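Local coordinates for 2-nitropropane dioxygenase (Streptomyces ansochromogenes, PDB 3BW2), which binds FMN and probably uses molecular oxygen for the oxidative denitrification of alkyl nitronates, with propionate 3-nitronate the presumed physiological substrate, at residues V82-A93 with A293-L304. Residues are numbered along the deposited sequence; the frame is centred on the assembly and turned at random.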
loop_
_atom_site.group_PDB
_atom_site.type_symbol
_atom_site.label_atom_id
_atom_site.label_comp_id
_atom_site.label_asym_id
_atom_site.label_seq_id
_atom_site.Cartn_x
_atom_site.Cartn_y
_atom_site.Cartn_z
ATOM N N VAL A 82 -9.065 -13.256 25.534
ATOM C CA VAL A 82 -9.631 -14.397 24.822
ATOM C C VAL A 82 -10.981 -14.787 25.413
ATOM O O VAL A 82 -11.929 -15.105 24.687
ATOM C CB VAL A 82 -8.683 -15.614 24.891
ATOM C CG1 VAL A 82 -9.340 -16.828 24.258
ATOM C CG2 VAL A 82 -7.376 -15.287 24.181
ATOM N N GLU A 83 -11.060 -14.761 26.738
ATOM C CA GLU A 83 -12.287 -15.103 27.446
ATOM C C GLU A 83 -13.404 -14.133 27.065
ATOM O O GLU A 83 -14.540 -14.539 26.826
ATOM C CB GLU A 83 -12.041 -15.040 28.955
ATOM C CG GLU A 83 -13.181 -15.564 29.801
ATOM C CD GLU A 83 -12.934 -15.368 31.286
ATOM O OE1 GLU A 83 -11.865 -15.792 31.776
ATOM O OE2 GLU A 83 -13.811 -14.791 31.964
ATOM N N VAL A 84 -13.069 -12.848 27.015
ATOM C CA VAL A 84 -14.032 -11.813 26.661
ATOM C C VAL A 84 -14.518 -11.952 25.220
ATOM O O VAL A 84 -15.704 -11.786 24.939
ATOM C CB VAL A 84 -13.427 -10.404 26.848
ATOM C CG1 VAL A 84 -14.363 -9.345 26.274
ATOM C CG2 VAL A 84 -13.198 -10.141 28.321
ATOM N N TYR A 85 -13.599 -12.254 24.308
ATOM C CA TYR A 85 -13.959 -12.406 22.904
ATOM C C TYR A 85 -14.851 -13.628 22.734
ATOM O O TYR A 85 -15.840 -13.587 21.999
ATOM C CB TYR A 85 -12.700 -12.549 22.044
ATOM C CG TYR A 85 -12.944 -12.353 20.567
ATOM C CD1 TYR A 85 -13.598 -11.212 20.097
ATOM C CD2 TYR A 85 -12.501 -13.291 19.633
ATOM C CE1 TYR A 85 -13.803 -11.006 18.735
ATOM C CE2 TYR A 85 -12.699 -13.096 18.266
ATOM C CZ TYR A 85 -13.350 -11.950 17.825
ATOM O OH TYR A 85 -13.534 -11.739 16.479
ATOM N N ALA A 86 -14.501 -14.712 23.420
ATOM C CA ALA A 86 -15.284 -15.941 23.355
ATOM C C ALA A 86 -16.719 -15.626 23.760
ATOM O O ALA A 86 -17.677 -16.055 23.114
ATOM C CB ALA A 86 -14.696 -16.983 24.291
ATOM N N HIS A 87 -16.853 -14.867 24.842
ATOM C CA HIS A 87 -18.160 -14.472 25.346
ATOM C C HIS A 87 -18.938 -13.727 24.263
ATOM O O HIS A 87 -20.110 -14.013 24.013
ATOM C CB HIS A 87 -17.983 -13.571 26.572
ATOM C CG HIS A 87 -19.266 -13.014 27.107
ATOM N ND1 HIS A 87 -20.269 -13.810 27.618
ATOM C CD2 HIS A 87 -19.703 -11.738 27.223
ATOM C CE1 HIS A 87 -21.269 -13.048 28.026
ATOM N NE2 HIS A 87 -20.951 -11.786 27.797
ATOM N N GLN A 88 -18.270 -12.779 23.613
ATOM C CA GLN A 88 -18.891 -11.982 22.563
ATOM C C GLN A 88 -19.286 -12.814 21.348
ATOM O O GLN A 88 -20.063 -12.361 20.508
ATOM C CB GLN A 88 -17.944 -10.858 22.139
ATOM C CG GLN A 88 -17.499 -9.978 23.299
ATOM C CD GLN A 88 -16.449 -8.964 22.896
ATOM O OE1 GLN A 88 -15.471 -9.300 22.226
ATOM N NE2 GLN A 88 -16.638 -7.716 23.313
ATOM N N LEU A 89 -18.754 -14.029 21.253
ATOM C CA LEU A 89 -19.070 -14.914 20.133
ATOM C C LEU A 89 -20.173 -15.915 20.475
ATOM O O LEU A 89 -20.525 -16.758 19.649
ATOM C CB LEU A 89 -17.819 -15.680 19.687
ATOM C CG LEU A 89 -16.683 -14.865 19.064
ATOM C CD1 LEU A 89 -15.503 -15.778 18.764
ATOM C CD2 LEU A 89 -17.175 -14.188 17.790
ATOM N N ALA A 90 -20.717 -15.825 21.687
ATOM C CA ALA A 90 -21.772 -16.743 22.112
ATOM C C ALA A 90 -22.934 -16.749 21.125
ATOM O O ALA A 90 -23.502 -17.801 20.837
ATOM C CB ALA A 90 -22.270 -16.366 23.501
ATOM N N GLY A 91 -23.281 -15.572 20.610
ATOM C CA GLY A 91 -24.371 -15.477 19.655
ATOM C C GLY A 91 -24.072 -16.240 18.378
ATOM O O GLY A 91 -24.946 -16.906 17.823
ATOM N N GLU A 92 -22.833 -16.139 17.907
ATOM C CA GLU A 92 -22.414 -16.834 16.691
ATOM C C GLU A 92 -22.526 -18.344 16.904
ATOM O O GLU A 92 -23.009 -19.076 16.037
ATOM C CB GLU A 92 -20.960 -16.477 16.348
ATOM C CG GLU A 92 -20.683 -14.983 16.131
ATOM C CD GLU A 92 -21.342 -14.425 14.878
ATOM O OE1 GLU A 92 -21.794 -15.223 14.028
ATOM O OE2 GLU A 92 -21.395 -13.185 14.736
ATOM N N ALA A 93 -22.073 -18.803 18.067
ATOM C CA ALA A 93 -22.120 -20.222 18.397
ATOM C C ALA A 93 -23.560 -20.741 18.365
ATOM O O ALA A 93 -23.843 -21.791 17.781
ATOM C CB ALA A 93 -21.506 -20.454 19.775
ATOM N N ALA A 293 -4.504 -12.467 19.766
ATOM C CA ALA A 293 -4.308 -13.760 20.413
ATOM C C ALA A 293 -4.366 -14.884 19.389
ATOM O O ALA A 293 -5.412 -15.496 19.188
ATOM C CB ALA A 293 -5.379 -13.971 21.487
ATOM N N TYR A 294 -3.229 -15.152 18.756
ATOM C CA TYR A 294 -3.119 -16.190 17.737
ATOM C C TYR A 294 -2.251 -17.340 18.250
ATOM O O TYR A 294 -1.253 -17.111 18.927
ATOM C CB TYR A 294 -2.486 -15.600 16.474
ATOM C CG TYR A 294 -2.278 -16.605 15.372
ATOM C CD1 TYR A 294 -3.293 -16.889 14.463
ATOM C CD2 TYR A 294 -1.074 -17.299 15.256
ATOM C CE1 TYR A 294 -3.116 -17.842 13.463
ATOM C CE2 TYR A 294 -0.885 -18.254 14.259
ATOM C CZ TYR A 294 -1.909 -18.518 13.368
ATOM O OH TYR A 294 -1.732 -19.457 12.375
ATOM N N PRO A 295 -2.609 -18.593 17.924
ATOM C CA PRO A 295 -3.755 -19.018 17.120
ATOM C C PRO A 295 -4.992 -19.253 17.983
ATOM O O PRO A 295 -5.960 -19.868 17.537
ATOM C CB PRO A 295 -3.253 -20.305 16.484
ATOM C CG PRO A 295 -2.482 -20.916 17.619
ATOM C CD PRO A 295 -1.709 -19.733 18.187
ATOM N N ASP A 296 -4.949 -18.759 19.216
ATOM C CA ASP A 296 -6.059 -18.919 20.154
ATOM C C ASP A 296 -7.408 -18.583 19.519
ATOM O O ASP A 296 -8.340 -19.389 19.553
ATOM C CB ASP A 296 -5.844 -18.030 21.380
ATOM C CG ASP A 296 -4.565 -18.369 22.133
ATOM O OD1 ASP A 296 -3.473 -18.279 21.532
ATOM O OD2 ASP A 296 -4.656 -18.723 23.327
ATOM N N VAL A 297 -7.512 -17.385 18.949
ATOM C CA VAL A 297 -8.756 -16.958 18.319
ATOM C C VAL A 297 -9.091 -17.845 17.126
ATOM O O VAL A 297 -10.255 -18.181 16.897
ATOM C CB VAL A 297 -8.672 -15.477 17.881
ATOM C CG1 VAL A 297 -9.932 -15.077 17.135
ATOM C CG2 VAL A 297 -8.486 -14.593 19.112
ATOM N N HIS A 298 -8.069 -18.239 16.373
ATOM C CA HIS A 298 -8.278 -19.110 15.224
ATOM C C HIS A 298 -8.964 -20.411 15.645
ATOM O O HIS A 298 -9.904 -20.864 14.988
ATOM C CB HIS A 298 -6.945 -19.428 14.540
ATOM C CG HIS A 298 -7.043 -20.520 13.523
ATOM N ND1 HIS A 298 -6.849 -21.849 13.837
ATOM C CD2 HIS A 298 -7.368 -20.488 12.210
ATOM C CE1 HIS A 298 -7.051 -22.588 12.761
ATOM N NE2 HIS A 298 -7.368 -21.785 11.760
ATOM N N HIS A 299 -8.494 -21.013 16.737
ATOM C CA HIS A 299 -9.091 -22.254 17.232
ATOM C C HIS A 299 -10.522 -21.982 17.678
ATOM O O HIS A 299 -11.437 -22.772 17.435
ATOM C CB HIS A 299 -8.318 -22.796 18.438
ATOM C CG HIS A 299 -6.905 -23.182 18.137
ATOM N ND1 HIS A 299 -6.564 -23.997 17.079
ATOM C CD2 HIS A 299 -5.749 -22.894 18.780
ATOM C CE1 HIS A 299 -5.258 -24.194 17.084
ATOM N NE2 HIS A 299 -4.739 -23.537 18.106
ATOM N N LEU A 300 -10.696 -20.847 18.339
ATOM C CA LEU A 300 -11.989 -20.435 18.857
ATOM C C LEU A 300 -13.076 -20.338 17.781
ATOM O O LEU A 300 -14.190 -20.834 17.969
ATOM C CB LEU A 300 -11.831 -19.084 19.555
ATOM C CG LEU A 300 -12.909 -18.614 20.530
ATOM C CD1 LEU A 300 -12.941 -19.536 21.745
ATOM C CD2 LEU A 300 -12.608 -17.181 20.957
ATOM N N THR A 301 -12.745 -19.718 16.651
ATOM C CA THR A 301 -13.713 -19.515 15.569
ATOM C C THR A 301 -13.782 -20.593 14.495
ATOM O O THR A 301 -14.731 -20.621 13.707
ATOM C CB THR A 301 -13.448 -18.188 14.835
ATOM O OG1 THR A 301 -12.229 -18.294 14.090
ATOM C CG2 THR A 301 -13.335 -17.037 15.827
ATOM N N SER A 302 -12.784 -21.470 14.452
ATOM C CA SER A 302 -12.748 -22.516 13.436
ATOM C C SER A 302 -14.089 -23.222 13.236
ATOM O O SER A 302 -14.536 -23.392 12.102
ATOM C CB SER A 302 -11.665 -23.541 13.764
ATOM O OG SER A 302 -11.579 -24.491 12.720
ATOM N N PRO A 303 -14.744 -23.650 14.333
ATOM C CA PRO A 303 -16.038 -24.332 14.225
ATOM C C PRO A 303 -17.102 -23.423 13.609
ATOM O O PRO A 303 -17.955 -23.877 12.852
ATOM C CB PRO A 303 -16.364 -24.690 15.673
ATOM C CG PRO A 303 -15.013 -24.850 16.295
ATOM C CD PRO A 303 -14.265 -23.673 15.727
ATOM N N LEU A 304 -17.048 -22.137 13.941
ATOM C CA LEU A 304 -18.014 -21.177 13.408
ATOM C C LEU A 304 -17.844 -21.064 11.898
ATOM O O LEU A 304 -18.820 -21.103 11.143
ATOM C CB LEU A 304 -17.813 -19.804 14.060
ATOM C CG LEU A 304 -18.026 -19.740 15.577
ATOM C CD1 LEU A 304 -17.696 -18.337 16.095
ATOM C CD2 LEU A 304 -19.464 -20.110 15.909
#
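Leu300 lays its CD2 methyl over the flank of helix 82-88, 3.8 Å from Ala86 CA, where the small alanine side chain lets a branched one come close to the backbone. The same methyl reaches Leu89 CD1 at 3.9 Å and lies near the Tyr85 ring, so one methyl touches three residues of 82-93. CG of Leu300 stands anti to the backbone N (chi1 -162°), which carries both methyls across to the neighbouring helix. Val297 CG1 sits 3.6 Å from Tyr85 CE2, the two side chains crossing at about a right angle; the phenol OH is hydrogen-bonded to the carbonyl O of Ala269. At one end Val82 CG2 meets Ala293 CB at 3.6 Å, just ahead of helix 296-304. At the other, Leu304 spreads its methyls over the start of the next helix, 90-95: CD1 lies 3.8 Å from Glu92 CB, and CD2 packs on the backbone of Ala93. The helices 82-88 and 296-304 run nearly parallel, 18° apart, outside the eight-stranded TIM barrel and away from the FMN. Polar ends of the buried side chains turn elsewhere: Glu92 to Arg281 (salt bridge) and His286, Asp296 to Arg107 (salt bridge), Thr301 OG1 to the Phe270 carbonyl. Between the segments the contacts are nearly all carbon to carbon, without hydrogen bond or salt bridge, so the join is chiefly hydrophobic and sets no polar pairing.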